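Local coordinates for dihydroxyacetone kinase (Citrobacter freundii, PDB 1UN8), which transfers the gamma-phosphate of ATP to dihydroxyacetone, making dihydroxyacetone phosphate in the oxidative route of glycerol fermentation, at residues A[48-54]-A[94-100]; A[189-195]-A[212-217]; A[236-240]-A[302-306]; A[359-363]-A[402-406]; A[394-399]-A[423-428]. One frame throughout, in Å; residues are numbered along the deposited sequence.

Contact 1. Residues A[48-54]-A[94-100]; sequences KNNVAVI and AIQAVTG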
# COMPACT_ATOMS: atom_id res chain seq x y z
N LYS A 48 6.74 29.03 17.27
CA LYS A 48 7.91 29.72 16.73
C LYS A 48 9.09 29.94 17.69
O LYS A 48 10.11 30.51 17.30
CB LYS A 48 7.49 31.05 16.12
CG LYS A 48 6.45 30.91 15.03
CD LYS A 48 6.16 32.24 14.35
CE LYS A 48 5.02 32.09 13.38
NZ LYS A 48 4.73 33.36 12.67
N ASN A 49 8.96 29.51 18.94
CA ASN A 49 10.06 29.68 19.88
C ASN A 49 11.10 28.62 19.57
O ASN A 49 12.29 28.81 19.83
CB ASN A 49 9.58 29.52 21.33
CG ASN A 49 8.79 30.71 21.81
OD1 ASN A 49 9.17 31.86 21.55
ND2 ASN A 49 7.69 30.46 22.52
N ASN A 50 10.64 27.50 19.02
CA ASN A 50 11.54 26.42 18.63
C ASN A 50 11.93 26.59 17.18
O ASN A 50 11.29 27.33 16.42
CB ASN A 50 10.87 25.06 18.83
CG ASN A 50 10.85 24.62 20.28
OD1 ASN A 50 11.79 24.91 21.04
ND2 ASN A 50 9.80 23.90 20.67
N VAL A 51 13.00 25.92 16.78
CA VAL A 51 13.47 26.00 15.41
C VAL A 51 12.51 25.26 14.49
O VAL A 51 12.06 24.17 14.79
CB VAL A 51 14.88 25.39 15.26
CG1 VAL A 51 15.23 25.24 13.78
CG2 VAL A 51 15.90 26.28 15.96
N ALA A 52 12.19 25.88 13.36
CA ALA A 52 11.30 25.27 12.40
C ALA A 52 12.06 24.30 11.48
O ALA A 52 13.18 24.60 11.03
CB ALA A 52 10.62 26.35 11.56
N VAL A 53 11.47 23.14 11.23
CA VAL A 53 12.08 22.16 10.34
C VAL A 53 11.15 22.01 9.13
O VAL A 53 10.12 21.31 9.20
CB VAL A 53 12.22 20.79 11.04
CG1 VAL A 53 12.90 19.78 10.12
CG2 VAL A 53 13.02 20.93 12.33
N ILE A 54 11.49 22.63 8.01
CA ILE A 54 10.66 22.60 6.80
C ILE A 54 11.20 21.59 5.78
O ILE A 54 12.42 21.40 5.66
CB ILE A 54 10.60 23.97 6.12
CG1 ILE A 54 9.67 24.91 6.89
CG2 ILE A 54 10.15 23.83 4.67
CD1 ILE A 54 9.73 26.35 6.43
N ALA A 94 6.56 29.56 3.03
CA ALA A 94 6.55 28.66 4.19
C ALA A 94 7.51 29.13 5.27
O ALA A 94 7.19 29.10 6.46
CB ALA A 94 6.91 27.25 3.75
N ILE A 95 8.69 29.57 4.86
CA ILE A 95 9.71 30.04 5.79
C ILE A 95 9.16 31.20 6.62
O ILE A 95 9.16 31.16 7.85
CB ILE A 95 11.00 30.51 5.02
CG1 ILE A 95 11.88 29.30 4.66
CG2 ILE A 95 11.80 31.47 5.89
CD1 ILE A 95 11.12 28.14 4.07
N GLN A 96 8.67 32.22 5.93
CA GLN A 96 8.11 33.40 6.57
C GLN A 96 6.89 33.07 7.42
O GLN A 96 6.62 33.74 8.42
CB GLN A 96 7.66 34.41 5.52
CG GLN A 96 8.76 34.92 4.63
CD GLN A 96 8.48 36.33 4.18
OE1 GLN A 96 8.61 37.28 4.97
NE2 GLN A 96 8.08 36.49 2.92
N ALA A 97 6.16 32.04 7.03
CA ALA A 97 4.95 31.67 7.74
C ALA A 97 5.13 30.95 9.06
O ALA A 97 4.28 31.07 9.95
CB ALA A 97 4.08 30.84 6.83
N VAL A 98 6.23 30.23 9.22
CA VAL A 98 6.43 29.45 10.44
C VAL A 98 7.76 29.65 11.13
O VAL A 98 8.05 28.97 12.12
CB VAL A 98 6.29 27.94 10.14
CG1 VAL A 98 4.96 27.66 9.49
CG2 VAL A 98 7.43 27.47 9.23
N THR A 99 8.58 30.56 10.62
CA THR A 99 9.89 30.78 11.21
C THR A 99 9.97 32.01 12.10
O THR A 99 9.59 33.12 11.69
CB THR A 99 10.98 30.89 10.11
OG1 THR A 99 10.91 29.74 9.26
CG2 THR A 99 12.37 30.95 10.74
N GLY A 100 10.46 31.79 13.32
CA GLY A 100 10.64 32.86 14.29
C GLY A 100 12.13 33.16 14.39
O GLY A 100 12.92 32.68 13.58
O HOH W 1 11.76 29.21 14.26
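Ile54 drives its CD1 methyl into the last turn of helix 88-98, where it meets Ala94, Ile95 and Val98. CG1 is set anti to the carbonyl carbon (chi1 -76°) and CD1 continues outward in a trans arm, which carries the methyl off the strand. There it packs, at 3.3 Å, on CD1 of Ile95, and the two side chains cross at about a right angle. Val98 offers CG2 to Ile54 CD1 at 3.8 Å, and the same methyl covers Ala52 CB at 4.1 Å. Before the strand, Lys48 runs as an extended chain along the helix end. Its CG passes Val98 O at 3.8 Å, and NZ arrives 3.6 Å from Ala97 O. Thr99 turns OG1 back onto Ile95 O (2.7 Å), tilted modestly from the carbonyl plane, so its hydroxyl is satisfied within the helix terminus. One water accepts from Gly100 N and donates to Asn50 O. Helix 88-98 belongs to a crossover between strands 76-80 and 104-109, passing over strand 52-59, which lies between them. The side-chain contacts among Ala52, Ile54, Ile95 and Val98 are purely apolar, while the polar edge, with the lysine amine near the carbonyl of Ala97, probably gains a mild electrostatic attraction.

Contact 2. Residues A[189-195]-A[212-217]; sequences LGVALSS and HAELGM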
# COMPACT_ATOMS: atom_id res chain seq x y z
N LEU A 189 18.75 1.61 -0.21
CA LEU A 189 18.84 0.93 -1.49
C LEU A 189 17.45 0.44 -1.88
O LEU A 189 16.78 -0.23 -1.11
CB LEU A 189 19.80 -0.26 -1.40
CG LEU A 189 19.98 -1.06 -2.69
CD1 LEU A 189 20.39 -0.12 -3.81
CD2 LEU A 189 21.02 -2.17 -2.47
N GLY A 190 17.02 0.79 -3.08
CA GLY A 190 15.71 0.37 -3.53
C GLY A 190 15.74 -0.56 -4.72
O GLY A 190 16.75 -0.68 -5.43
N VAL A 191 14.62 -1.25 -4.95
CA VAL A 191 14.52 -2.16 -6.07
C VAL A 191 13.07 -2.14 -6.51
O VAL A 191 12.17 -1.98 -5.68
CB VAL A 191 14.92 -3.61 -5.67
CG1 VAL A 191 13.93 -4.18 -4.66
CG2 VAL A 191 15.01 -4.49 -6.91
N ALA A 192 12.84 -2.29 -7.81
CA ALA A 192 11.49 -2.28 -8.34
C ALA A 192 11.28 -3.24 -9.50
O ALA A 192 12.21 -3.51 -10.28
CB ALA A 192 11.13 -0.86 -8.76
N LEU A 193 10.07 -3.78 -9.59
CA LEU A 193 9.71 -4.70 -10.66
C LEU A 193 9.10 -3.90 -11.80
O LEU A 193 9.11 -4.33 -12.95
CB LEU A 193 8.71 -5.74 -10.15
CG LEU A 193 9.23 -6.55 -8.96
CD1 LEU A 193 8.25 -7.68 -8.61
CD2 LEU A 193 10.61 -7.11 -9.28
N SER A 194 8.58 -2.72 -11.48
CA SER A 194 8.01 -1.86 -12.51
C SER A 194 7.89 -0.42 -12.02
O SER A 194 7.77 -0.17 -10.83
CB SER A 194 6.63 -2.37 -12.98
OG SER A 194 5.71 -2.43 -11.91
N SER A 195 7.94 0.52 -12.95
CA SER A 195 7.83 1.91 -12.55
C SER A 195 6.38 2.20 -12.16
O SER A 195 5.56 1.29 -12.08
CB SER A 195 8.29 2.83 -13.68
OG SER A 195 8.49 4.14 -13.20
N HIS A 212 12.60 -10.02 -14.28
CA HIS A 212 13.74 -9.36 -13.65
C HIS A 212 13.38 -8.21 -12.75
O HIS A 212 12.19 -7.87 -12.61
CB HIS A 212 14.70 -8.82 -14.71
CG HIS A 212 15.15 -9.88 -15.75
ND1 HIS A 212 15.88 -10.99 -15.40
CD2 HIS A 212 14.95 -9.95 -17.09
CE1 HIS A 212 16.11 -11.71 -16.49
NE2 HIS A 212 15.57 -11.10 -17.52
N ALA A 213 14.38 -7.60 -12.12
CA ALA A 213 14.14 -6.49 -11.20
C ALA A 213 15.18 -5.38 -11.35
O ALA A 213 16.38 -5.64 -11.34
CB ALA A 213 14.14 -6.99 -9.77
N GLU A 214 14.70 -4.14 -11.46
CA GLU A 214 15.60 -3.01 -11.61
C GLU A 214 16.09 -2.48 -10.25
O GLU A 214 15.34 -1.85 -9.49
CB GLU A 214 14.92 -1.89 -12.40
CG GLU A 214 15.79 -0.67 -12.59
CD GLU A 214 15.23 0.31 -13.61
OE1 GLU A 214 15.49 1.52 -13.46
OE2 GLU A 214 14.55 -0.14 -14.57
N LEU A 215 17.36 -2.72 -9.96
CA LEU A 215 17.95 -2.26 -8.72
C LEU A 215 18.24 -0.77 -8.82
O LEU A 215 18.82 -0.30 -9.80
CB LEU A 215 19.25 -3.02 -8.43
CG LEU A 215 19.96 -2.62 -7.14
CD1 LEU A 215 19.10 -3.03 -5.96
CD2 LEU A 215 21.30 -3.31 -7.06
N GLY A 216 17.81 -0.01 -7.81
CA GLY A 216 18.08 1.41 -7.81
C GLY A 216 17.14 2.32 -8.57
O GLY A 216 17.45 3.49 -8.77
N MET A 217 16.00 1.80 -9.03
CA MET A 217 15.06 2.67 -9.74
C MET A 217 14.73 3.85 -8.81
O MET A 217 14.44 3.66 -7.62
CB MET A 217 13.79 1.91 -10.10
CG MET A 217 12.82 2.72 -10.94
SD MET A 217 11.27 1.86 -11.39
CE MET A 217 11.91 0.70 -12.66
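The flat groups that meet between Gly190 and Gly216, and between Ala192 and Glu214, are peptide planes. Gly216 N approaches Gly190 O at 2.7 Å from above the carbonyl plane, and Ala192 N reaches Glu214 O in much the same manner, 36° out of plane. The return bond differs: Glu214 N lies nearly in line with the C=O of Ala192, 2.8 Å from its oxygen. Ala192 and Glu214 thus form an antiparallel hydrogen-bonded pair, and Val191 faces Leu215 in the neighbouring non-hydrogen-bonded pair, where Val191 CA also makes a CA-H...O contact with Glu214 O. On the face of Val191 and Leu215, CD1 of Leu215 comes within 3.8 Å of Leu189 CD1, the two leucines nearly perpendicular. Val191 CG2 and Leu193 CD2 both rest on Ala213 CB, the latter at 3.6 Å. On the other face the extended chain of Met217 (chi1 -175°) carries SD to 3.8 Å from Ala192 CB and 3.6 Å from Ser195 CA; the bend at chi3 turns only CE. The Glu214 carboxylate leads away to a salt bridge with Arg207 and hydrogen bonds from Gly224 and His209. Gly216, with positive phi, occupies the third position of a type II turn. This is an antiparallel strand pair of the mixed sheet in the DhaK domain; the chain turns a corner at Leu193 and leads on to Ser195, whose side chain lies about 8 Å from that of the active-site His220.

Contact 3. Residues A[236-240]-A[302-306]; sequences VVNLM and GFSLT
Helix 236-240 lies over strand 302-306 with 10.3 Å between the segment axes and 35° between their directions, and the space between them is filled by side chains. Met240 makes the central contact. Its CG stands anti to the carbonyl carbon (chi1 -73°), the next torsion is extended, and the bend at the last one turns CE toward the strand. SD then sits 3.7 Å from Phe303 CE1 and 4.5 Å from the centroid of that ring. It comes in obliquely, 53° off the ring normal, a Met-aromatic contact. The methyl follows, with CE 3.8 Å from Phe303 CE1. One turn back, Val237 points CG2 at Phe303 CZ, 4.0 Å away, and runs across the phenylalanine side chain; Val236 CG1 touches the same CZ more loosely. Leu305, two residues along the strand, lies with CG in the plane of the Phe303 ring at its edge and reaches up to Met240 CB with CD1 at 4.3 Å. These five side chains are buried and wholly apolar. Around them, Leu189 and Val191 of the neighbouring strand also support Met240, Ile272 and Met269 of helix 266-277 touch Phe303, and Phe5 of the second subunit meets the Phe303 ring edge-to-face. Helix 233-247 thus covers one face of the mixed sheet through apolar side chains, as in alpha/beta domains, here with the dimer partner reaching the same aromatic ring.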
# COMPACT_ATOMS: atom_id res chain seq x y z
N VAL A 236 17.12 -11.31 -4.13
CA VAL A 236 17.04 -9.86 -4.21
C VAL A 236 17.40 -9.19 -2.88
O VAL A 236 18.19 -8.25 -2.86
CB VAL A 236 15.64 -9.41 -4.66
CG1 VAL A 236 15.54 -7.89 -4.64
CG2 VAL A 236 15.36 -9.94 -6.05
N VAL A 237 16.84 -9.66 -1.78
CA VAL A 237 17.16 -9.04 -0.50
C VAL A 237 18.61 -9.22 -0.07
O VAL A 237 19.23 -8.29 0.46
CB VAL A 237 16.21 -9.53 0.62
CG1 VAL A 237 16.71 -9.09 1.99
CG2 VAL A 237 14.83 -8.95 0.39
N ASN A 238 19.17 -10.41 -0.31
CA ASN A 238 20.56 -10.63 0.09
C ASN A 238 21.52 -9.78 -0.74
O ASN A 238 22.53 -9.29 -0.23
CB ASN A 238 20.92 -12.11 -0.01
CG ASN A 238 20.26 -12.95 1.08
OD1 ASN A 238 20.14 -12.52 2.24
ND2 ASN A 238 19.85 -14.16 0.72
N LEU A 239 21.20 -9.61 -2.01
CA LEU A 239 22.04 -8.80 -2.86
C LEU A 239 22.04 -7.38 -2.29
O LEU A 239 23.09 -6.73 -2.20
CB LEU A 239 21.49 -8.80 -4.28
CG LEU A 239 22.05 -7.75 -5.26
CD1 LEU A 239 23.57 -7.71 -5.20
CD2 LEU A 239 21.57 -8.09 -6.67
N MET A 240 20.86 -6.92 -1.90
CA MET A 240 20.69 -5.59 -1.34
C MET A 240 21.41 -5.49 -0.02
O MET A 240 22.08 -4.49 0.27
CB MET A 240 19.21 -5.29 -1.17
CG MET A 240 18.49 -5.03 -2.48
SD MET A 240 16.68 -4.83 -2.35
CE MET A 240 16.52 -3.05 -2.00
N GLY A 302 7.89 -1.65 -5.99
CA GLY A 302 9.25 -1.90 -5.51
C GLY A 302 9.30 -1.56 -4.02
O GLY A 302 8.31 -1.07 -3.46
N PHE A 303 10.43 -1.82 -3.37
CA PHE A 303 10.56 -1.51 -1.95
C PHE A 303 11.97 -1.01 -1.71
O PHE A 303 12.84 -1.19 -2.56
CB PHE A 303 10.27 -2.75 -1.10
CG PHE A 303 11.29 -3.85 -1.24
CD1 PHE A 303 12.46 -3.85 -0.46
CD2 PHE A 303 11.10 -4.88 -2.17
CE1 PHE A 303 13.42 -4.86 -0.61
CE2 PHE A 303 12.06 -5.89 -2.33
CZ PHE A 303 13.22 -5.88 -1.55
N SER A 304 12.20 -0.37 -0.57
CA SER A 304 13.54 0.09 -0.25
C SER A 304 13.92 -0.34 1.14
O SER A 304 13.06 -0.56 1.99
CB SER A 304 13.65 1.61 -0.43
OG SER A 304 12.79 2.29 0.47
N LEU A 305 15.22 -0.50 1.36
CA LEU A 305 15.74 -0.87 2.66
C LEU A 305 16.69 0.23 3.10
O LEU A 305 17.66 0.54 2.40
CB LEU A 305 16.49 -2.19 2.57
CG LEU A 305 15.63 -3.42 2.32
CD1 LEU A 305 16.52 -4.63 2.09
CD2 LEU A 305 14.71 -3.63 3.51
N THR A 306 16.39 0.83 4.25
CA THR A 306 17.24 1.88 4.80
C THR A 306 17.84 1.47 6.14
O THR A 306 17.12 1.08 7.06
CB THR A 306 16.48 3.18 5.04
OG1 THR A 306 15.99 3.69 3.80
CG2 THR A 306 17.40 4.21 5.65

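Contact 4. Residues A[359-363]-A[402-406]; sequences AGIVE and LLHRQ
Two neighbouring helices of the eight-helix barrel that makes up the C-terminal domain meet where Leu403, near the end of helix 388-404, packs against helix 356-371. Leu403 inserts both methyls: CD1 touches Ala359 CB at 4.2 Å, and CD2 lies 4.0 Å from Val362 CG1, the two side chains sliding past each other in opposite directions. CD2 also sits 3.6 Å from Glu363 OE1, next to the polar pair. Glu363 leaves its helix with CG trans to the amide nitrogen (chi1 172°) and then bends at chi2, which swings the carboxylate toward the histidine. His404 NE2 donates over 2.9 Å, at an N-H...O angle of 149°, to OE1 of Glu363, which accepts through its syn lone pair. OE1 lies at the edge of the imidazole, near its plane, and the carboxylate and ring planes are nearly coplanar (16°). Beyond it a Schellman motif with Gln406 at positive phi ends the helix. The side chain of Val362 is about 4 Å from the bound lipid, which also touches Ile361, so this side of the contact borders the lipid pocket. Leucine packing here is joined by one directional bond at the surface, where the neighbouring carboxylate would probably stabilise a protonated imidazole and fix the rotation of its ring.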
# COMPACT_ATOMS: atom_id res chain seq x y z
N ALA A 359 -26.94 -53.90 7.20
CA ALA A 359 -26.00 -54.38 6.18
C ALA A 359 -26.67 -54.49 4.81
O ALA A 359 -26.05 -54.20 3.78
CB ALA A 359 -25.43 -55.74 6.59
N GLY A 360 -27.93 -54.90 4.81
CA GLY A 360 -28.67 -55.03 3.57
C GLY A 360 -28.90 -53.67 2.93
O GLY A 360 -28.88 -53.54 1.70
N ILE A 361 -29.14 -52.67 3.76
CA ILE A 361 -29.36 -51.31 3.28
C ILE A 361 -28.05 -50.77 2.71
O ILE A 361 -27.98 -50.33 1.56
CB ILE A 361 -29.84 -50.39 4.43
CG1 ILE A 361 -31.18 -50.89 4.96
CG2 ILE A 361 -29.96 -48.97 3.93
CD1 ILE A 361 -32.22 -51.05 3.89
N VAL A 362 -27.01 -50.82 3.53
CA VAL A 362 -25.70 -50.35 3.14
C VAL A 362 -25.27 -51.01 1.83
O VAL A 362 -24.78 -50.33 0.93
CB VAL A 362 -24.66 -50.65 4.25
CG1 VAL A 362 -23.26 -50.36 3.76
CG2 VAL A 362 -24.96 -49.80 5.48
N GLU A 363 -25.47 -52.31 1.72
CA GLU A 363 -25.10 -53.03 0.50
C GLU A 363 -25.89 -52.49 -0.70
O GLU A 363 -25.32 -52.18 -1.74
CB GLU A 363 -25.37 -54.53 0.66
CG GLU A 363 -25.19 -55.36 -0.61
CD GLU A 363 -23.76 -55.40 -1.12
OE1 GLU A 363 -22.86 -55.79 -0.34
OE2 GLU A 363 -23.53 -55.06 -2.30
N LEU A 402 -15.42 -51.52 3.16
CA LEU A 402 -15.49 -51.66 4.61
C LEU A 402 -16.58 -52.65 4.98
O LEU A 402 -16.39 -53.48 5.86
CB LEU A 402 -15.77 -50.31 5.26
CG LEU A 402 -14.58 -49.36 5.24
CD1 LEU A 402 -14.99 -47.97 5.71
CD2 LEU A 402 -13.48 -49.93 6.13
N LEU A 403 -17.71 -52.57 4.30
CA LEU A 403 -18.80 -53.50 4.58
C LEU A 403 -18.35 -54.93 4.30
O LEU A 403 -18.48 -55.81 5.14
CB LEU A 403 -20.02 -53.20 3.71
CG LEU A 403 -21.14 -54.24 3.85
CD1 LEU A 403 -21.82 -54.07 5.21
CD2 LEU A 403 -22.16 -54.10 2.72
N HIS A 404 -17.81 -55.14 3.10
CA HIS A 404 -17.34 -56.46 2.67
C HIS A 404 -16.20 -57.03 3.52
O HIS A 404 -15.97 -58.24 3.53
CB HIS A 404 -16.93 -56.42 1.20
CG HIS A 404 -18.06 -56.18 0.25
ND1 HIS A 404 -17.89 -55.60 -0.98
CD2 HIS A 404 -19.39 -56.41 0.38
CE1 HIS A 404 -19.06 -55.47 -1.58
NE2 HIS A 404 -19.99 -55.96 -0.77
N ARG A 405 -15.48 -56.16 4.22
CA ARG A 405 -14.37 -56.58 5.07
C ARG A 405 -14.83 -56.67 6.53
O ARG A 405 -14.02 -56.64 7.44
CB ARG A 405 -13.21 -55.58 4.98
CG ARG A 405 -12.40 -55.64 3.69
CD ARG A 405 -11.22 -54.68 3.78
NE ARG A 405 -11.57 -53.34 3.34
CZ ARG A 405 -11.04 -52.22 3.83
NH1 ARG A 405 -10.14 -52.28 4.80
NH2 ARG A 405 -11.40 -51.04 3.34
N GLN A 406 -16.15 -56.78 6.72
CA GLN A 406 -16.74 -56.84 8.06
C GLN A 406 -16.14 -55.79 8.99
O GLN A 406 -15.94 -56.04 10.18
CB GLN A 406 -16.55 -58.22 8.68
CG GLN A 406 -17.27 -59.35 7.96
CD GLN A 406 -16.50 -59.84 6.75
OE1 GLN A 406 -15.43 -60.45 6.89
NE2 GLN A 406 -17.03 -59.58 5.56

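Contact 5. Residues A[394-399]-A[423-428]; sequences AAAREI and RLTVVM. With MYY ((2R)-3-(phosphonooxy)-2-(tetradecanoyloxy)propyl palmitate), chain C.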
# COMPACT_ATOMS: atom_id res chain seq x y z
N ALA A 394 -16.79 -43.55 -5.95
CA ALA A 394 -15.61 -43.63 -5.09
C ALA A 394 -16.04 -43.80 -3.63
O ALA A 394 -15.49 -44.63 -2.91
CB ALA A 394 -14.76 -42.37 -5.24
N ALA A 395 -17.02 -43.02 -3.21
CA ALA A 395 -17.51 -43.09 -1.84
C ALA A 395 -18.29 -44.38 -1.60
O ALA A 395 -18.13 -45.02 -0.55
CB ALA A 395 -18.38 -41.91 -1.55
N ALA A 396 -19.13 -44.75 -2.55
CA ALA A 396 -19.91 -45.97 -2.40
C ALA A 396 -18.98 -47.16 -2.18
O ALA A 396 -19.11 -47.87 -1.18
CB ALA A 396 -20.76 -46.20 -3.64
N ARG A 397 -18.04 -47.36 -3.09
CA ARG A 397 -17.10 -48.48 -2.99
C ARG A 397 -16.28 -48.48 -1.71
O ARG A 397 -15.96 -49.54 -1.18
CB ARG A 397 -16.18 -48.49 -4.22
CG ARG A 397 -16.94 -48.86 -5.48
CD ARG A 397 -16.28 -48.36 -6.76
NE ARG A 397 -17.18 -48.51 -7.89
CZ ARG A 397 -17.01 -47.92 -9.07
NH1 ARG A 397 -15.96 -47.13 -9.28
NH2 ARG A 397 -17.91 -48.10 -10.04
N GLU A 398 -15.96 -47.30 -1.20
CA GLU A 398 -15.18 -47.19 0.03
C GLU A 398 -16.00 -47.76 1.17
O GLU A 398 -15.48 -48.49 2.02
CB GLU A 398 -14.82 -45.73 0.32
CG GLU A 398 -14.02 -45.50 1.61
CD GLU A 398 -12.78 -46.40 1.73
OE1 GLU A 398 -12.14 -46.70 0.70
OE2 GLU A 398 -12.45 -46.79 2.87
N ILE A 399 -17.29 -47.43 1.21
CA ILE A 399 -18.14 -47.94 2.28
C ILE A 399 -18.51 -49.40 2.01
O ILE A 399 -18.75 -50.16 2.95
CB ILE A 399 -19.43 -47.10 2.41
CG1 ILE A 399 -19.07 -45.63 2.60
CG2 ILE A 399 -20.24 -47.58 3.61
CD1 ILE A 399 -18.29 -45.36 3.85
N ARG A 423 -15.01 -40.95 6.53
CA ARG A 423 -14.37 -41.54 5.37
C ARG A 423 -14.67 -40.98 3.98
O ARG A 423 -13.82 -41.04 3.09
CB ARG A 423 -14.65 -43.05 5.37
CG ARG A 423 -14.13 -43.79 6.60
CD ARG A 423 -12.96 -44.70 6.24
NE ARG A 423 -11.73 -43.94 6.01
CZ ARG A 423 -10.80 -44.26 5.11
NH1 ARG A 423 -10.97 -45.32 4.33
NH2 ARG A 423 -9.71 -43.52 4.98
N LEU A 424 -15.85 -40.41 3.77
CA LEU A 424 -16.20 -39.90 2.45
C LEU A 424 -15.26 -38.87 1.84
O LEU A 424 -14.78 -39.07 0.73
CB LEU A 424 -17.65 -39.38 2.45
CG LEU A 424 -18.73 -40.45 2.68
CD1 LEU A 424 -20.11 -39.85 2.47
CD2 LEU A 424 -18.51 -41.61 1.71
N THR A 425 -14.99 -37.77 2.54
CA THR A 425 -14.09 -36.74 2.01
C THR A 425 -12.71 -37.26 1.65
O THR A 425 -12.03 -36.70 0.78
CB THR A 425 -13.89 -35.58 2.99
OG1 THR A 425 -13.61 -36.11 4.29
CG2 THR A 425 -15.11 -34.69 3.04
N VAL A 426 -12.29 -38.33 2.32
CA VAL A 426 -10.98 -38.90 2.05
C VAL A 426 -10.96 -39.57 0.68
O VAL A 426 -9.95 -39.55 -0.02
CB VAL A 426 -10.60 -39.94 3.12
CG1 VAL A 426 -9.28 -40.63 2.76
CG2 VAL A 426 -10.49 -39.25 4.47
N VAL A 427 -12.08 -40.17 0.29
CA VAL A 427 -12.17 -40.86 -0.98
C VAL A 427 -12.88 -40.03 -2.06
O VAL A 427 -12.68 -40.25 -3.25
CB VAL A 427 -12.89 -42.20 -0.80
CG1 VAL A 427 -13.03 -42.90 -2.14
CG2 VAL A 427 -12.11 -43.06 0.17
N MET A 428 -13.71 -39.09 -1.63
CA MET A 428 -14.44 -38.22 -2.54
C MET A 428 -13.79 -36.84 -2.57
O MET A 428 -13.79 -36.13 -1.56
CB MET A 428 -15.88 -38.06 -2.09
CG MET A 428 -16.88 -38.92 -2.82
SD MET A 428 -18.56 -38.36 -2.47
CE MET A 428 -18.75 -38.92 -0.74
C38 MYY C . -21.92 -40.82 -1.82
C37 MYY C . -21.75 -42.20 -1.19
C36 MYY C . -22.64 -42.35 0.05
C35 MYY C . -22.50 -43.75 0.67
C34 MYY C . -23.48 -43.94 1.82
C33 MYY C . -23.39 -45.33 2.47
C32 MYY C . -24.37 -45.46 3.64
C31 MYY C . -25.83 -45.47 3.18
C30 MYY C . -26.83 -45.18 4.31
C29 MYY C . -27.08 -46.33 5.29
C28 MYY C . -28.36 -46.07 6.09
C27 MYY C . -28.72 -47.19 7.07
C26 MYY C . -30.15 -47.05 7.60
C25 MYY C . -30.49 -48.17 8.59
C24 MYY C . -31.94 -48.65 8.52
C23 MYY C . -32.90 -48.03 9.54
O10 MYY C . -32.68 -46.93 10.04
O8 MYY C . -34.00 -48.75 9.91
C6 MYY C . -34.86 -48.04 10.81
C5 MYY C . -35.97 -47.34 10.03
C4 MYY C . -37.36 -47.83 10.49
O6 MYY C . -37.45 -49.26 10.63
P MYY C . -37.62 -50.27 9.37
O4 MYY C . -36.47 -49.89 8.31
O3 MYY C . -37.24 -51.72 9.97
O5 MYY C . -38.98 -50.27 8.78
O7 MYY C . -35.73 -47.46 8.61
C7 MYY C . -36.35 -46.47 7.90
O9 MYY C . -37.05 -45.63 8.46
C8 MYY C . -36.16 -46.46 6.38
C9 MYY C . -35.50 -45.16 5.93
C10 MYY C . -34.24 -45.42 5.10
C11 MYY C . -33.58 -44.12 4.63
C12 MYY C . -32.29 -44.42 3.86
C13 MYY C . -31.56 -43.14 3.45
C14 MYY C . -30.15 -43.52 2.98
C15 MYY C . -29.26 -42.30 2.71
C16 MYY C . -29.45 -41.74 1.30
C17 MYY C . -28.25 -40.87 0.93
C18 MYY C . -28.13 -40.71 -0.59
C19 MYY C . -26.79 -40.09 -0.98
C20 MYY C . -26.60 -40.11 -2.50
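Glu398 crosses from helix 388-404 toward Val427 and Arg423, its first torsion fully extended (chi1 179°). Its CB lies 3.8 Å from Val427 CG2, and CG comes closer to the same methyl, at 3.4 Å. A bend at chi2 then turns CD toward Arg423. The two oxygens part company: OE1 stays near Val427 CG2, whereas OE2 faces Arg423 NH1 in a salt bridge at the edge of the guanidinium. The modelled OE2-NH1 separation of 2.5 Å is doubtful in its exact length, and the hydrogen bond is weak, with an N-H...O angle of 118°. It is a single OE2-NH1 contact, with the carboxylate and guanidinium planes nearly perpendicular (83°). Beside Glu398, Ala394 CB packs on Val427 CG1 at 3.6 Å. On the inner side the contact is apolar: Ala395 CB meets Leu424 CD2 at 3.3 Å, and Ile399 CG1 meets the same leucine methyl more loosely. Leu424 also touches Met436 and Phe440 of helix 430-448. Ala395 and Ile399 also face the lipid: Ala395 CB touches C37 of one acyl chain at 3.4 Å, Ile399 CG2 lies 4.0 Å from C33, and Met428 CE approaches C38 at the chain end. Small residues thus let neighbouring helices approach beside the acyl chain, forming part of the lipid pocket of the alpha-helical barrel, close to the ATP-binding Ser432.

Contacts 1 to 3 belong to the DhaK part of the chain and are buried, whereas contacts 4 and 5 belong to the helical barrel, the former at the surface and the latter partly buried. Contacts 2 and 3 share a sheet, joined by probable hydrogen bonds from Phe303 N to Val191 O and from Leu305 N to Leu189 O. Contact 1 stands in the other sheet, about 17 Å from contact 3 by nearest atoms. Contacts 4 and 5 both use helix 388-404, Val362 touching Ile399. The chemistry follows: backbone bonding in contact 2, apolar packing in contact 3 and, with a water-bridged polar edge, in contact 1, and carboxylate pairs outside apolar cores in contacts 4 and 5.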